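Local coordinates for protein fimbrial structural subunit (Actinomyces naeslundii, PDB 3QDH) that builds the shaft of the type 2 fimbriae of Actinomyces and, as an adhesin, mediates interactions with streptococci and host cells during oral biofilm development, at residues 17-21 and 205-209; 184-189 and 199-205; 190-196 and 243-247; 225-229 and 271-275. All coordinates share one frame; numbering follows the deposited sequence.

Contact 1 of 4, residues 17-21 and 205-209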
loop_
_atom_site.group_PDB
_atom_site.type_symbol
_atom_site.label_atom_id
_atom_site.label_comp_id
_atom_site.label_asym_id
_atom_site.label_seq_id
_atom_site.Cartn_x
_atom_site.Cartn_y
_atom_site.Cartn_z
ATOM N N GLY A 17 -2.719 -4.193 -6.571
ATOM C CA GLY A 17 -2.241 -3.707 -7.871
ATOM C C GLY A 17 -0.812 -3.200 -7.827
ATOM O O GLY A 17 -0.413 -2.508 -6.886
ATOM N N TYR A 18 -0.042 -3.552 -8.856
ATOM C CA TYR A 18 1.385 -3.243 -8.923
ATOM C C TYR A 18 1.701 -1.813 -9.347
ATOM O O TYR A 18 2.822 -1.343 -9.151
ATOM C CB TYR A 18 2.085 -4.178 -9.907
ATOM C CG TYR A 18 2.047 -5.637 -9.553
ATOM C CD1 TYR A 18 2.625 -6.104 -8.371
ATOM C CD2 TYR A 18 1.463 -6.563 -10.421
ATOM C CE1 TYR A 18 2.602 -7.447 -8.051
ATOM C CE2 TYR A 18 1.435 -7.912 -10.114
ATOM C CZ TYR A 18 2.008 -8.346 -8.925
ATOM O OH TYR A 18 1.988 -9.682 -8.613
ATOM N N GLY A 19 0.733 -1.134 -9.954
ATOM C CA GLY A 19 0.988 0.176 -10.548
ATOM C C GLY A 19 0.556 1.364 -9.720
ATOM O O GLY A 19 -0.286 1.246 -8.827
ATOM N N VAL A 20 1.149 2.514 -10.032
ATOM C CA VAL A 20 0.750 3.801 -9.479
ATOM C C VAL A 20 -0.768 4.009 -9.631
ATOM O O VAL A 20 -1.353 3.673 -10.670
ATOM C CB VAL A 20 1.573 4.955 -10.137
ATOM C CG1 VAL A 20 1.375 4.999 -11.666
ATOM C CG2 VAL A 20 1.264 6.291 -9.509
ATOM N N GLY A 21 -1.396 4.542 -8.587
ATOM C CA GLY A 21 -2.853 4.685 -8.550
ATOM C C GLY A 21 -3.533 3.551 -7.808
ATOM O O GLY A 21 -4.748 3.585 -7.595
ATOM N N ILE A 205 -1.356 -4.546 -16.243
ATOM C CA ILE A 205 -1.324 -3.739 -15.025
ATOM C C ILE A 205 -1.903 -2.347 -15.269
ATOM O O ILE A 205 -1.502 -1.651 -16.207
ATOM C CB ILE A 205 0.122 -3.641 -14.464
ATOM C CG1 ILE A 205 0.620 -5.027 -14.045
ATOM C CG2 ILE A 205 0.197 -2.668 -13.286
ATOM C CD1 ILE A 205 2.122 -5.159 -13.992
ATOM N N ALA A 206 -2.845 -1.944 -14.419
ATOM C CA ALA A 206 -3.436 -0.613 -14.504
ATOM C C ALA A 206 -2.485 0.457 -13.974
ATOM O O ALA A 206 -2.025 0.391 -12.828
ATOM C CB ALA A 206 -4.769 -0.567 -13.769
ATOM N N ILE A 207 -2.180 1.430 -14.831
ATOM C CA ILE A 207 -1.378 2.593 -14.471
ATOM C C ILE A 207 -2.326 3.781 -14.392
ATOM O O ILE A 207 -2.867 4.219 -15.409
ATOM C CB ILE A 207 -0.247 2.854 -15.509
ATOM C CG1 ILE A 207 0.704 1.646 -15.623
ATOM C CG2 ILE A 207 0.512 4.143 -15.200
ATOM C CD1 ILE A 207 1.290 1.135 -14.298
ATOM N N ASN A 208 -2.537 4.289 -13.177
ATOM C CA ASN A 208 -3.573 5.292 -12.914
ATOM C C ASN A 208 -4.925 4.929 -13.560
ATOM O O ASN A 208 -5.591 5.777 -14.162
ATOM C CB ASN A 208 -3.104 6.700 -13.329
ATOM C CG ASN A 208 -2.194 7.355 -12.291
ATOM O OD1 ASN A 208 -1.191 7.982 -12.640
ATOM N ND2 ASN A 208 -2.549 7.224 -11.013
ATOM N N GLY A 209 -5.303 3.655 -13.441
ATOM C CA GLY A 209 -6.597 3.162 -13.917
ATOM C C GLY A 209 -6.635 2.730 -15.374
ATOM O O GLY A 209 -7.618 2.146 -15.827
HETATM O O HOH W 1 -2.146 -1.176 -10.638
HETATM O O HOH W 2 -4.194 2.099 -11.159
#
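Ile205 starts the contact by pushing its two branches at different targets: CG2 rests on the backbone of Gly19, 3.7 Å from Gly19 N, while CD1 comes to 3.9 Å from Tyr18 CD2, the two side chains crossing at about a right angle. The phenol beyond this contact is held by Asp238, which is hydrogen-bonded to Tyr18 OH. Ala206 contributes its carbonyl rather than its methyl. A water takes the N-H of Gly19 and donates to Ala206 O at 2.7 Å, filling the place of a direct backbone bond; a second water accepts from Gly209 N and donates to Val20 O, with a weak bond to Ala206 O as well. Ile207 reaches both Val20 and Gly19, CG2 lying 3.7 Å from Val20 CG1 and CD1 against Gly19 CA. Val20 has CG1 set between its backbone N and carbonyl carbon (chi1 59°), which brings that methyl to the isoleucine. Asn208 makes the direct hydrogen bond, its N giving to Val20 O at 2.8 Å with an N-H...O angle of 161°. Its amide end reaches over Gly21, ND2 standing 3.6 Å from Gly21 CA. Gly19 and Gly21, which have no side chain, let the backbones come close, with Gly21 CA and Asn208 CA 4.5 Å apart. On its other side, 17-21 bonds through Tyr18 and Val20 to the backbone of strand 220-230. The arrangement is loop-to-loop packing, partly water-mediated, in which a loop of the Sgo0707 N2 region packs on a loop of the SpaA-like, CnaB-type part of the chain.

Contact 2 of 4, residues 184-189 and 199-205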
loop_
_atom_site.group_PDB
_atom_site.type_symbol
_atom_site.label_atom_id
_atom_site.label_comp_id
_atom_site.label_asym_id
_atom_site.label_seq_id
_atom_site.Cartn_x
_atom_site.Cartn_y
_atom_site.Cartn_z
ATOM N N GLN A 184 1.471 -2.525 -23.039
ATOM C CA GLN A 184 0.823 -3.047 -21.838
ATOM C C GLN A 184 1.886 -3.680 -20.937
ATOM O O GLN A 184 2.834 -4.295 -21.428
ATOM C CB GLN A 184 -0.257 -4.078 -22.199
ATOM C CG GLN A 184 -1.462 -3.499 -22.947
ATOM C CD GLN A 184 -2.684 -4.399 -22.906
ATOM O OE1 GLN A 184 -2.600 -5.602 -23.156
ATOM N NE2 GLN A 184 -3.836 -3.809 -22.603
ATOM N N LEU A 185 1.734 -3.511 -19.624
ATOM C CA LEU A 185 2.698 -4.038 -18.653
ATOM C C LEU A 185 2.183 -5.282 -17.937
ATOM O O LEU A 185 1.023 -5.337 -17.522
ATOM C CB LEU A 185 3.084 -2.966 -17.629
ATOM C CG LEU A 185 4.192 -1.988 -18.024
ATOM C CD1 LEU A 185 4.074 -0.690 -17.239
ATOM C CD2 LEU A 185 5.579 -2.614 -17.850
ATOM N N TYR A 186 3.064 -6.269 -17.789
ATOM C CA TYR A 186 2.723 -7.528 -17.133
ATOM C C TYR A 186 3.681 -7.858 -15.991
ATOM O O TYR A 186 4.849 -7.459 -16.004
ATOM C CB TYR A 186 2.728 -8.686 -18.143
ATOM C CG TYR A 186 1.588 -8.678 -19.146
ATOM C CD1 TYR A 186 1.704 -7.995 -20.361
ATOM C CD2 TYR A 186 0.404 -9.375 -18.892
ATOM C CE1 TYR A 186 0.665 -7.997 -21.294
ATOM C CE2 TYR A 186 -0.645 -9.381 -19.817
ATOM C CZ TYR A 186 -0.508 -8.692 -21.015
ATOM O OH TYR A 186 -1.542 -8.692 -21.931
ATOM N N LYS A 187 3.168 -8.593 -15.008
ATOM C CA LYS A 187 3.997 -9.222 -13.986
ATOM C C LYS A 187 4.889 -10.282 -14.642
ATOM O O LYS A 187 4.425 -11.047 -15.487
ATOM C CB LYS A 187 3.104 -9.871 -12.924
ATOM C CG LYS A 187 3.857 -10.651 -11.859
ATOM C CD LYS A 187 2.934 -11.580 -11.091
ATOM C CE LYS A 187 3.722 -12.478 -10.149
ATOM N NZ LYS A 187 4.604 -13.435 -10.876
ATOM N N ALA A 188 6.165 -10.306 -14.263
ATOM C CA ALA A 188 7.107 -11.326 -14.733
ATOM C C ALA A 188 7.009 -12.591 -13.878
ATOM O O ALA A 188 6.708 -12.515 -12.684
ATOM C CB ALA A 188 8.529 -10.784 -14.718
ATOM N N LYS A 189 7.266 -13.746 -14.495
ATOM C CA LYS A 189 7.208 -15.038 -13.801
ATOM C C LYS A 189 8.347 -15.151 -12.790
ATOM O O LYS A 189 8.112 -15.410 -11.610
ATOM C CB LYS A 189 7.242 -16.200 -14.801
ATOM C CG LYS A 189 6.405 -17.417 -14.385
ATOM C CD LYS A 189 6.731 -18.649 -15.221
ATOM C CE LYS A 189 8.032 -19.312 -14.761
ATOM N NZ LYS A 189 8.337 -20.571 -15.509
ATOM N N ASP A 199 9.303 -13.965 -19.925
ATOM C CA ASP A 199 8.211 -14.772 -19.360
ATOM C C ASP A 199 7.253 -13.976 -18.471
ATOM O O ASP A 199 7.670 -13.361 -17.487
ATOM C CB ASP A 199 8.774 -15.975 -18.595
ATOM C CG ASP A 199 9.198 -17.100 -19.514
ATOM O OD1 ASP A 199 10.416 -17.260 -19.738
ATOM O OD2 ASP A 199 8.309 -17.815 -20.027
ATOM N N LYS A 200 5.968 -14.009 -18.822
ATOM C CA LYS A 200 4.950 -13.202 -18.149
ATOM C C LYS A 200 3.756 -14.033 -17.673
ATOM O O LYS A 200 3.585 -15.185 -18.083
ATOM C CB LYS A 200 4.478 -12.065 -19.072
ATOM C CG LYS A 200 3.544 -12.497 -20.207
ATOM C CD LYS A 200 3.249 -11.349 -21.171
ATOM C CE LYS A 200 2.068 -11.660 -22.088
ATOM N NZ LYS A 200 2.336 -12.771 -23.050
ATOM N N GLU A 201 2.943 -13.436 -16.800
ATOM C CA GLU A 201 1.668 -14.017 -16.372
ATOM C C GLU A 201 0.702 -12.926 -15.906
ATOM O O GLU A 201 1.112 -11.793 -15.636
ATOM C CB GLU A 201 1.871 -15.080 -15.275
ATOM C CG GLU A 201 2.250 -14.529 -13.900
ATOM C CD GLU A 201 2.407 -15.611 -12.845
ATOM O OE1 GLU A 201 3.348 -15.507 -12.030
ATOM O OE2 GLU A 201 1.598 -16.567 -12.824
ATOM N N GLY A 202 -0.579 -13.276 -15.824
ATOM C CA GLY A 202 -1.605 -12.360 -15.327
ATOM C C GLY A 202 -2.153 -11.418 -16.382
ATOM O O GLY A 202 -1.771 -11.484 -17.552
ATOM N N ASP A 203 -3.063 -10.544 -15.960
ATOM C CA ASP A 203 -3.637 -9.528 -16.834
ATOM C C ASP A 203 -2.771 -8.258 -16.847
ATOM O O ASP A 203 -1.903 -8.092 -15.982
ATOM C CB ASP A 203 -5.070 -9.207 -16.396
ATOM C CG ASP A 203 -6.049 -10.329 -16.719
ATOM O OD1 ASP A 203 -5.607 -11.410 -17.172
ATOM O OD2 ASP A 203 -7.268 -10.128 -16.520
ATOM N N PRO A 204 -2.985 -7.367 -17.838
ATOM C CA PRO A 204 -2.266 -6.091 -17.882
ATOM C C PRO A 204 -2.413 -5.269 -16.598
ATOM O O PRO A 204 -3.468 -5.295 -15.956
ATOM C CB PRO A 204 -2.929 -5.363 -19.052
ATOM C CG PRO A 204 -3.362 -6.455 -19.958
ATOM C CD PRO A 204 -3.784 -7.583 -19.062
ATOM N N ILE A 205 -1.356 -4.546 -16.243
ATOM C CA ILE A 205 -1.324 -3.739 -15.025
ATOM C C ILE A 205 -1.903 -2.347 -15.269
ATOM O O ILE A 205 -1.502 -1.651 -16.207
ATOM C CB ILE A 205 0.122 -3.641 -14.464
ATOM C CG1 ILE A 205 0.620 -5.027 -14.045
ATOM C CG2 ILE A 205 0.197 -2.668 -13.286
ATOM C CD1 ILE A 205 2.122 -5.159 -13.992
#
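Lys187 and Glu201 run side by side, pointing the same way, and close a salt bridge at their ends, Lys187 NZ lying 2.7 Å from Glu201 OE1, which it meets on the anti side, 23° out of the carboxylate plane. The ammonium has a second acceptor in Ala188 O, at 2.9 Å; a bend at its last torsion (chi4 -66°) turns NZ back to its own backbone. Three main-chain bonds join the segments. Ile205 N gives to Leu185 O at 2.8 Å, Glu201 N gives to Lys187 O at 3.1 Å, and Lys189 N gives to Asp199 O at 3.0 Å. Leu185 O also receives the CA-H of Pro204. Between these bonds the Tyr186 ring is clamped: Lys200 CE sits over the centre of one face, 3.9 Å from the ring centroid, and Pro204 lies against the opposite face, toward the rim. Gly202 O meets the ring edge in plane, 3.3 Å from Tyr186 CE2. Gln184 packs its amide on Pro204 CG, while its NE2 makes weak hydrogen bonds to Thr211 and Thr212. Regular pairing is brief, and Gly202 to Pro204 depart from it: an irregular antiparallel beta hairpin of the SpaA-like, CnaB-type fold.

Contact 3 of 4, residues 190-196 and 243-247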
loop_
_atom_site.group_PDB
_atom_site.type_symbol
_atom_site.label_atom_id
_atom_site.label_comp_id
_atom_site.label_asym_id
_atom_site.label_seq_id
_atom_site.Cartn_x
_atom_site.Cartn_y
_atom_site.Cartn_z
ATOM N N ASN A 190 9.577 -14.956 -13.260
ATOM C CA ASN A 190 10.719 -14.794 -12.372
ATOM C C ASN A 190 10.877 -13.315 -12.032
ATOM O O ASN A 190 11.723 -12.618 -12.601
ATOM C CB ASN A 190 12.003 -15.360 -12.997
ATOM C CG ASN A 190 13.174 -15.396 -12.012
ATOM O OD1 ASN A 190 13.038 -15.037 -10.840
ATOM N ND2 ASN A 190 14.333 -15.838 -12.492
ATOM N N ALA A 191 10.053 -12.854 -11.093
ATOM C CA ALA A 191 9.992 -11.445 -10.710
ATOM C C ALA A 191 11.301 -10.878 -10.162
ATOM O O ALA A 191 11.540 -9.677 -10.277
ATOM C CB ALA A 191 8.853 -11.212 -9.718
ATOM N N TYR A 192 12.146 -11.730 -9.579
ATOM C CA TYR A 192 13.368 -11.254 -8.910
ATOM C C TYR A 192 14.692 -11.766 -9.498
ATOM O O TYR A 192 15.727 -11.780 -8.818
ATOM C CB TYR A 192 13.276 -11.501 -7.397
ATOM C CG TYR A 192 12.183 -10.680 -6.750
ATOM C CD1 TYR A 192 12.412 -9.354 -6.375
ATOM C CD2 TYR A 192 10.915 -11.216 -6.540
ATOM C CE1 TYR A 192 11.405 -8.590 -5.793
ATOM C CE2 TYR A 192 9.901 -10.459 -5.964
ATOM C CZ TYR A 192 10.155 -9.151 -5.593
ATOM O OH TYR A 192 9.158 -8.405 -5.021
ATOM N N ALA A 193 14.649 -12.142 -10.775
ATOM C CA ALA A 193 15.818 -12.619 -11.522
ATOM C C ALA A 193 16.980 -11.636 -11.503
ATOM O O ALA A 193 16.778 -10.423 -11.442
ATOM C CB ALA A 193 15.427 -12.908 -12.955
ATOM N N GLY A 194 18.198 -12.171 -11.563
ATOM C CA GLY A 194 19.395 -11.347 -11.739
ATOM C C GLY A 194 19.395 -10.724 -13.124
ATOM O O GLY A 194 19.853 -9.594 -13.310
ATOM N N THR A 195 18.872 -11.476 -14.091
ATOM C CA THR A 195 18.660 -10.999 -15.456
ATOM C C THR A 195 17.204 -11.260 -15.835
ATOM O O THR A 195 16.774 -12.416 -15.914
ATOM C CB THR A 195 19.611 -11.705 -16.454
ATOM O OG1 THR A 195 20.972 -11.453 -16.079
ATOM C CG2 THR A 195 19.375 -11.211 -17.888
ATOM N N CYS A 196 16.455 -10.182 -16.064
ATOM C CA CYS A 196 15.016 -10.266 -16.338
ATOM C C CYS A 196 14.686 -10.959 -17.668
ATOM O O CYS A 196 15.430 -10.837 -18.643
ATOM C CB CYS A 196 14.374 -8.875 -16.275
ATOM S SG CYS A 196 14.527 -8.057 -14.655
ATOM N N ALA A 243 14.888 -6.973 -1.527
ATOM C CA ALA A 243 15.127 -6.664 -2.942
ATOM C C ALA A 243 14.941 -5.183 -3.274
ATOM O O ALA A 243 14.016 -4.526 -2.780
ATOM C CB ALA A 243 14.276 -7.540 -3.835
ATOM N N THR A 244 15.849 -4.669 -4.102
ATOM C CA THR A 244 15.861 -3.263 -4.493
ATOM C C THR A 244 15.545 -3.100 -5.983
ATOM O O THR A 244 15.636 -1.997 -6.525
ATOM C CB THR A 244 17.233 -2.609 -4.214
ATOM O OG1 THR A 244 18.270 -3.439 -4.756
ATOM C CG2 THR A 244 17.457 -2.409 -2.723
ATOM N N ALA A 245 15.194 -4.207 -6.632
ATOM C CA ALA A 245 14.826 -4.227 -8.047
ATOM C C ALA A 245 13.851 -5.368 -8.315
ATOM O O ALA A 245 13.920 -6.405 -7.660
ATOM C CB ALA A 245 16.076 -4.369 -8.927
ATOM N N ARG A 246 12.940 -5.171 -9.271
ATOM C CA ARG A 246 11.961 -6.194 -9.649
ATOM C C ARG A 246 11.735 -6.205 -11.162
ATOM O O ARG A 246 11.739 -5.147 -11.801
ATOM C CB ARG A 246 10.630 -5.979 -8.915
ATOM C CG ARG A 246 9.659 -7.154 -9.019
ATOM C CD ARG A 246 8.272 -6.821 -8.483
ATOM N NE ARG A 246 7.267 -7.786 -8.937
ATOM C CZ ARG A 246 6.640 -8.668 -8.161
ATOM N NH1 ARG A 246 6.887 -8.729 -6.855
ATOM N NH2 ARG A 246 5.750 -9.492 -8.695
ATOM N N CYS A 247 11.537 -7.400 -11.719
ATOM C CA CYS A 247 11.301 -7.585 -13.153
ATOM C C CYS A 247 9.829 -7.470 -13.535
ATOM O O CYS A 247 8.940 -7.976 -12.836
ATOM C CB CYS A 247 11.806 -8.953 -13.626
ATOM S SG CYS A 247 13.547 -9.298 -13.380
#
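A disulfide-tied junction between a loop and a strand is formed here, where the excursion after strand 182-188 folds back against the start of strand 245-254. Cys196 SG and Cys247 SG are joined at 2.0 Å with a chi3 of -79°, close to the preferred right angle. Beside the crosslink, Cys247 N donates an almost straight hydrogen bond to Ala191 O, 2.7 Å long with an N-H...O angle of 174°. Ala191 belongs to the type I turn from Asn190 to Ala193, so bond and disulfide fix both limbs of the loop to one residue. Arg246 supplies most of the rest. Extended from CG to NE, with CG anti to its backbone N (chi1 -168°), it passes over one face of the Tyr192 ring, Arg246 CG standing 4.2 Å from the ring centroid. Its NH1 then donates to Tyr192 OH at 2.9 Å in a bent bond, the hydroxyl somewhat out of the guanidinium plane. The methyl of Ala191 lies over a face of the guanidinium, 3.7 Å from Arg246 CZ, and Ala243 CB packs 3.6 Å from Tyr192 CE1. Both polar ends have further partners: Asp238 forms a salt bridge with Arg246 NH2, and Tyr192 OH is hydrogen-bonded to Ile228 O. The loop thus spans several elements, with Cys196 leaning on strand 268-274, Tyr192 touching strand 220-230, and Cys247 resting on Ala188 of strand 182-188.

Contact 4 of 4, residues 225-229 and 271-275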
loop_
_atom_site.group_PDB
_atom_site.type_symbol
_atom_site.label_atom_id
_atom_site.label_comp_id
_atom_site.label_asym_id
_atom_site.label_seq_id
_atom_site.Cartn_x
_atom_site.Cartn_y
_atom_site.Cartn_z
ATOM N N GLY A 225 5.259 4.943 -11.023
ATOM C CA GLY A 225 5.425 3.983 -9.940
ATOM C C GLY A 225 5.041 2.568 -10.290
ATOM O O GLY A 225 3.936 2.319 -10.766
ATOM N N LEU A 226 5.974 1.649 -10.053
ATOM C CA LEU A 226 5.708 0.212 -10.077
ATOM C C LEU A 226 6.267 -0.411 -8.800
ATOM O O LEU A 226 7.341 -0.024 -8.339
ATOM C CB LEU A 226 6.342 -0.451 -11.314
ATOM C CG LEU A 226 5.683 -0.202 -12.685
ATOM C CD1 LEU A 226 6.630 -0.597 -13.814
ATOM C CD2 LEU A 226 4.362 -0.940 -12.836
ATOM N N PHE A 227 5.539 -1.375 -8.240
ATOM C CA PHE A 227 5.943 -2.048 -6.996
ATOM C C PHE A 227 7.228 -2.864 -7.179
ATOM O O PHE A 227 7.410 -3.527 -8.196
ATOM C CB PHE A 227 4.799 -2.936 -6.496
ATOM C CG PHE A 227 5.156 -3.792 -5.314
ATOM C CD1 PHE A 227 5.311 -3.228 -4.042
ATOM C CD2 PHE A 227 5.322 -5.167 -5.466
ATOM C CE1 PHE A 227 5.626 -4.022 -2.954
ATOM C CE2 PHE A 227 5.638 -5.970 -4.379
ATOM C CZ PHE A 227 5.794 -5.395 -3.122
ATOM N N ILE A 228 8.124 -2.797 -6.195
ATOM C CA ILE A 228 9.370 -3.560 -6.250
ATOM C C ILE A 228 9.388 -4.688 -5.222
ATOM O O ILE A 228 9.568 -5.855 -5.583
ATOM C CB ILE A 228 10.603 -2.643 -6.093
ATOM C CG1 ILE A 228 10.763 -1.787 -7.353
ATOM C CG2 ILE A 228 11.884 -3.460 -5.856
ATOM C CD1 ILE A 228 11.811 -0.726 -7.233
ATOM N N SER A 229 9.189 -4.325 -3.951
ATOM C CA SER A 229 9.260 -5.265 -2.830
ATOM C C SER A 229 8.789 -4.573 -1.553
ATOM O O SER A 229 8.685 -3.346 -1.504
ATOM C CB SER A 229 10.697 -5.732 -2.619
ATOM O OG SER A 229 11.473 -4.689 -2.055
ATOM N N VAL A 271 11.796 -5.700 -18.475
ATOM C CA VAL A 271 12.247 -4.457 -17.834
ATOM C C VAL A 271 12.576 -4.636 -16.343
ATOM O O VAL A 271 11.807 -5.244 -15.600
ATOM C CB VAL A 271 11.237 -3.285 -18.032
ATOM C CG1 VAL A 271 11.181 -2.862 -19.496
ATOM C CG2 VAL A 271 9.841 -3.655 -17.531
ATOM N N LYS A 272 13.724 -4.099 -15.933
ATOM C CA LYS A 272 14.191 -4.154 -14.546
ATOM C C LYS A 272 13.934 -2.820 -13.845
ATOM O O LYS A 272 14.594 -1.814 -14.129
ATOM C CB LYS A 272 15.685 -4.513 -14.499
ATOM C CG LYS A 272 16.285 -4.649 -13.091
ATOM C CD LYS A 272 17.767 -5.048 -13.136
ATOM C CE LYS A 272 18.672 -3.871 -13.516
ATOM N NZ LYS A 272 20.044 -4.289 -13.950
ATOM N N ILE A 273 12.961 -2.825 -12.937
ATOM C CA ILE A 273 12.578 -1.632 -12.177
ATOM C C ILE A 273 13.389 -1.550 -10.884
ATOM O O ILE A 273 13.393 -2.490 -10.092
ATOM C CB ILE A 273 11.057 -1.645 -11.837
ATOM C CG1 ILE A 273 10.198 -1.873 -13.093
ATOM C CG2 ILE A 273 10.645 -0.386 -11.075
ATOM C CD1 ILE A 273 10.380 -0.847 -14.216
ATOM N N GLU A 274 14.058 -0.419 -10.672
ATOM C CA GLU A 274 14.927 -0.239 -9.510
ATOM C C GLU A 274 14.449 0.911 -8.625
ATOM O O GLU A 274 13.722 1.790 -9.085
ATOM C CB GLU A 274 16.382 -0.028 -9.944
ATOM C CG GLU A 274 16.941 -1.165 -10.802
ATOM C CD GLU A 274 18.428 -1.396 -10.593
ATOM O OE1 GLU A 274 19.210 -0.422 -10.679
ATOM O OE2 GLU A 274 18.815 -2.563 -10.350
ATOM N N VAL A 275 14.854 0.886 -7.355
ATOM C CA VAL A 275 14.394 1.862 -6.365
ATOM C C VAL A 275 14.980 3.233 -6.662
ATOM O O VAL A 275 16.192 3.421 -6.589
ATOM C CB VAL A 275 14.752 1.438 -4.906
ATOM C CG1 VAL A 275 14.128 2.392 -3.900
ATOM C CG2 VAL A 275 14.267 0.039 -4.620
#
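Ile228 and Leu226 present their side chains from strand 225-229 to Ile273, the centre of a contact of aliphatic side chains, partly against backbone, between strands that cross at 80° with axes 7.6 Å apart. The packed part lies round Ile273. Its CG1 is anti to the carbonyl carbon (chi1 -52°), and the branch then bends to bring CD1 within 3.8 Å of Leu226 CD1; these two side chains meet at nearly a right angle. The other branch, CG2, faces Ile228, with 4.0 Å between Ile273 CG2 and Ile228 CG1. Ile273 thereby engages Leu226 and Ile228, a branch to each. Leu161 of strand 154-165, which pairs with 220-230, and Tyr248 of strand 245-254, which pairs with 268-274, also touch Ile273. The outer part is more exposed and buries less, though Ile228 CD1 lies close on the backbone where strand 268-274 ends, 3.4 Å from Val275 N, and meets Val275 CG2 at 3.7 Å. Val275 is exposed, although it packs on Arg157, and Glu274, also exposed, has its CB directed away from strand 225-229. Phe227, between Leu226 and Ile228, has its CB directed away from Ile273. At the end of the run Ile228 and Ser229 both lie opposite Arg157, a classic beta bulge. Strands from two sheets crossing at a steep angle, with aliphatic side chains between them, form part of the core of the SpaA-like prealbumin (CnaB-type) beta sandwich.

Contacts 2, 3 and 4 lie within the SpaA-like region, whereas contact 1 brings in a loop that lies in the Sgo0707 N2 region. Centres are closest for contacts 3 and 4, about 9 Å, and farthest for contacts 1 and 3, about 19 Å. Contacts 2, 3 and 4 all reach the sheet of strands 182-188, 245-254 and 268-274. Contact 4 joins it to strand 220-230, whose backbone is hydrogen-bonded to Tyr18 and Val20 of contact 1. Ile205 serves contacts 1 and 2. Along the chain contact 2 closes before contact 4 opens, while contact 3 interleaves with all the others. The four contacts touch one another, linking disulfide loop, hairpin, core and the 17-21 loop.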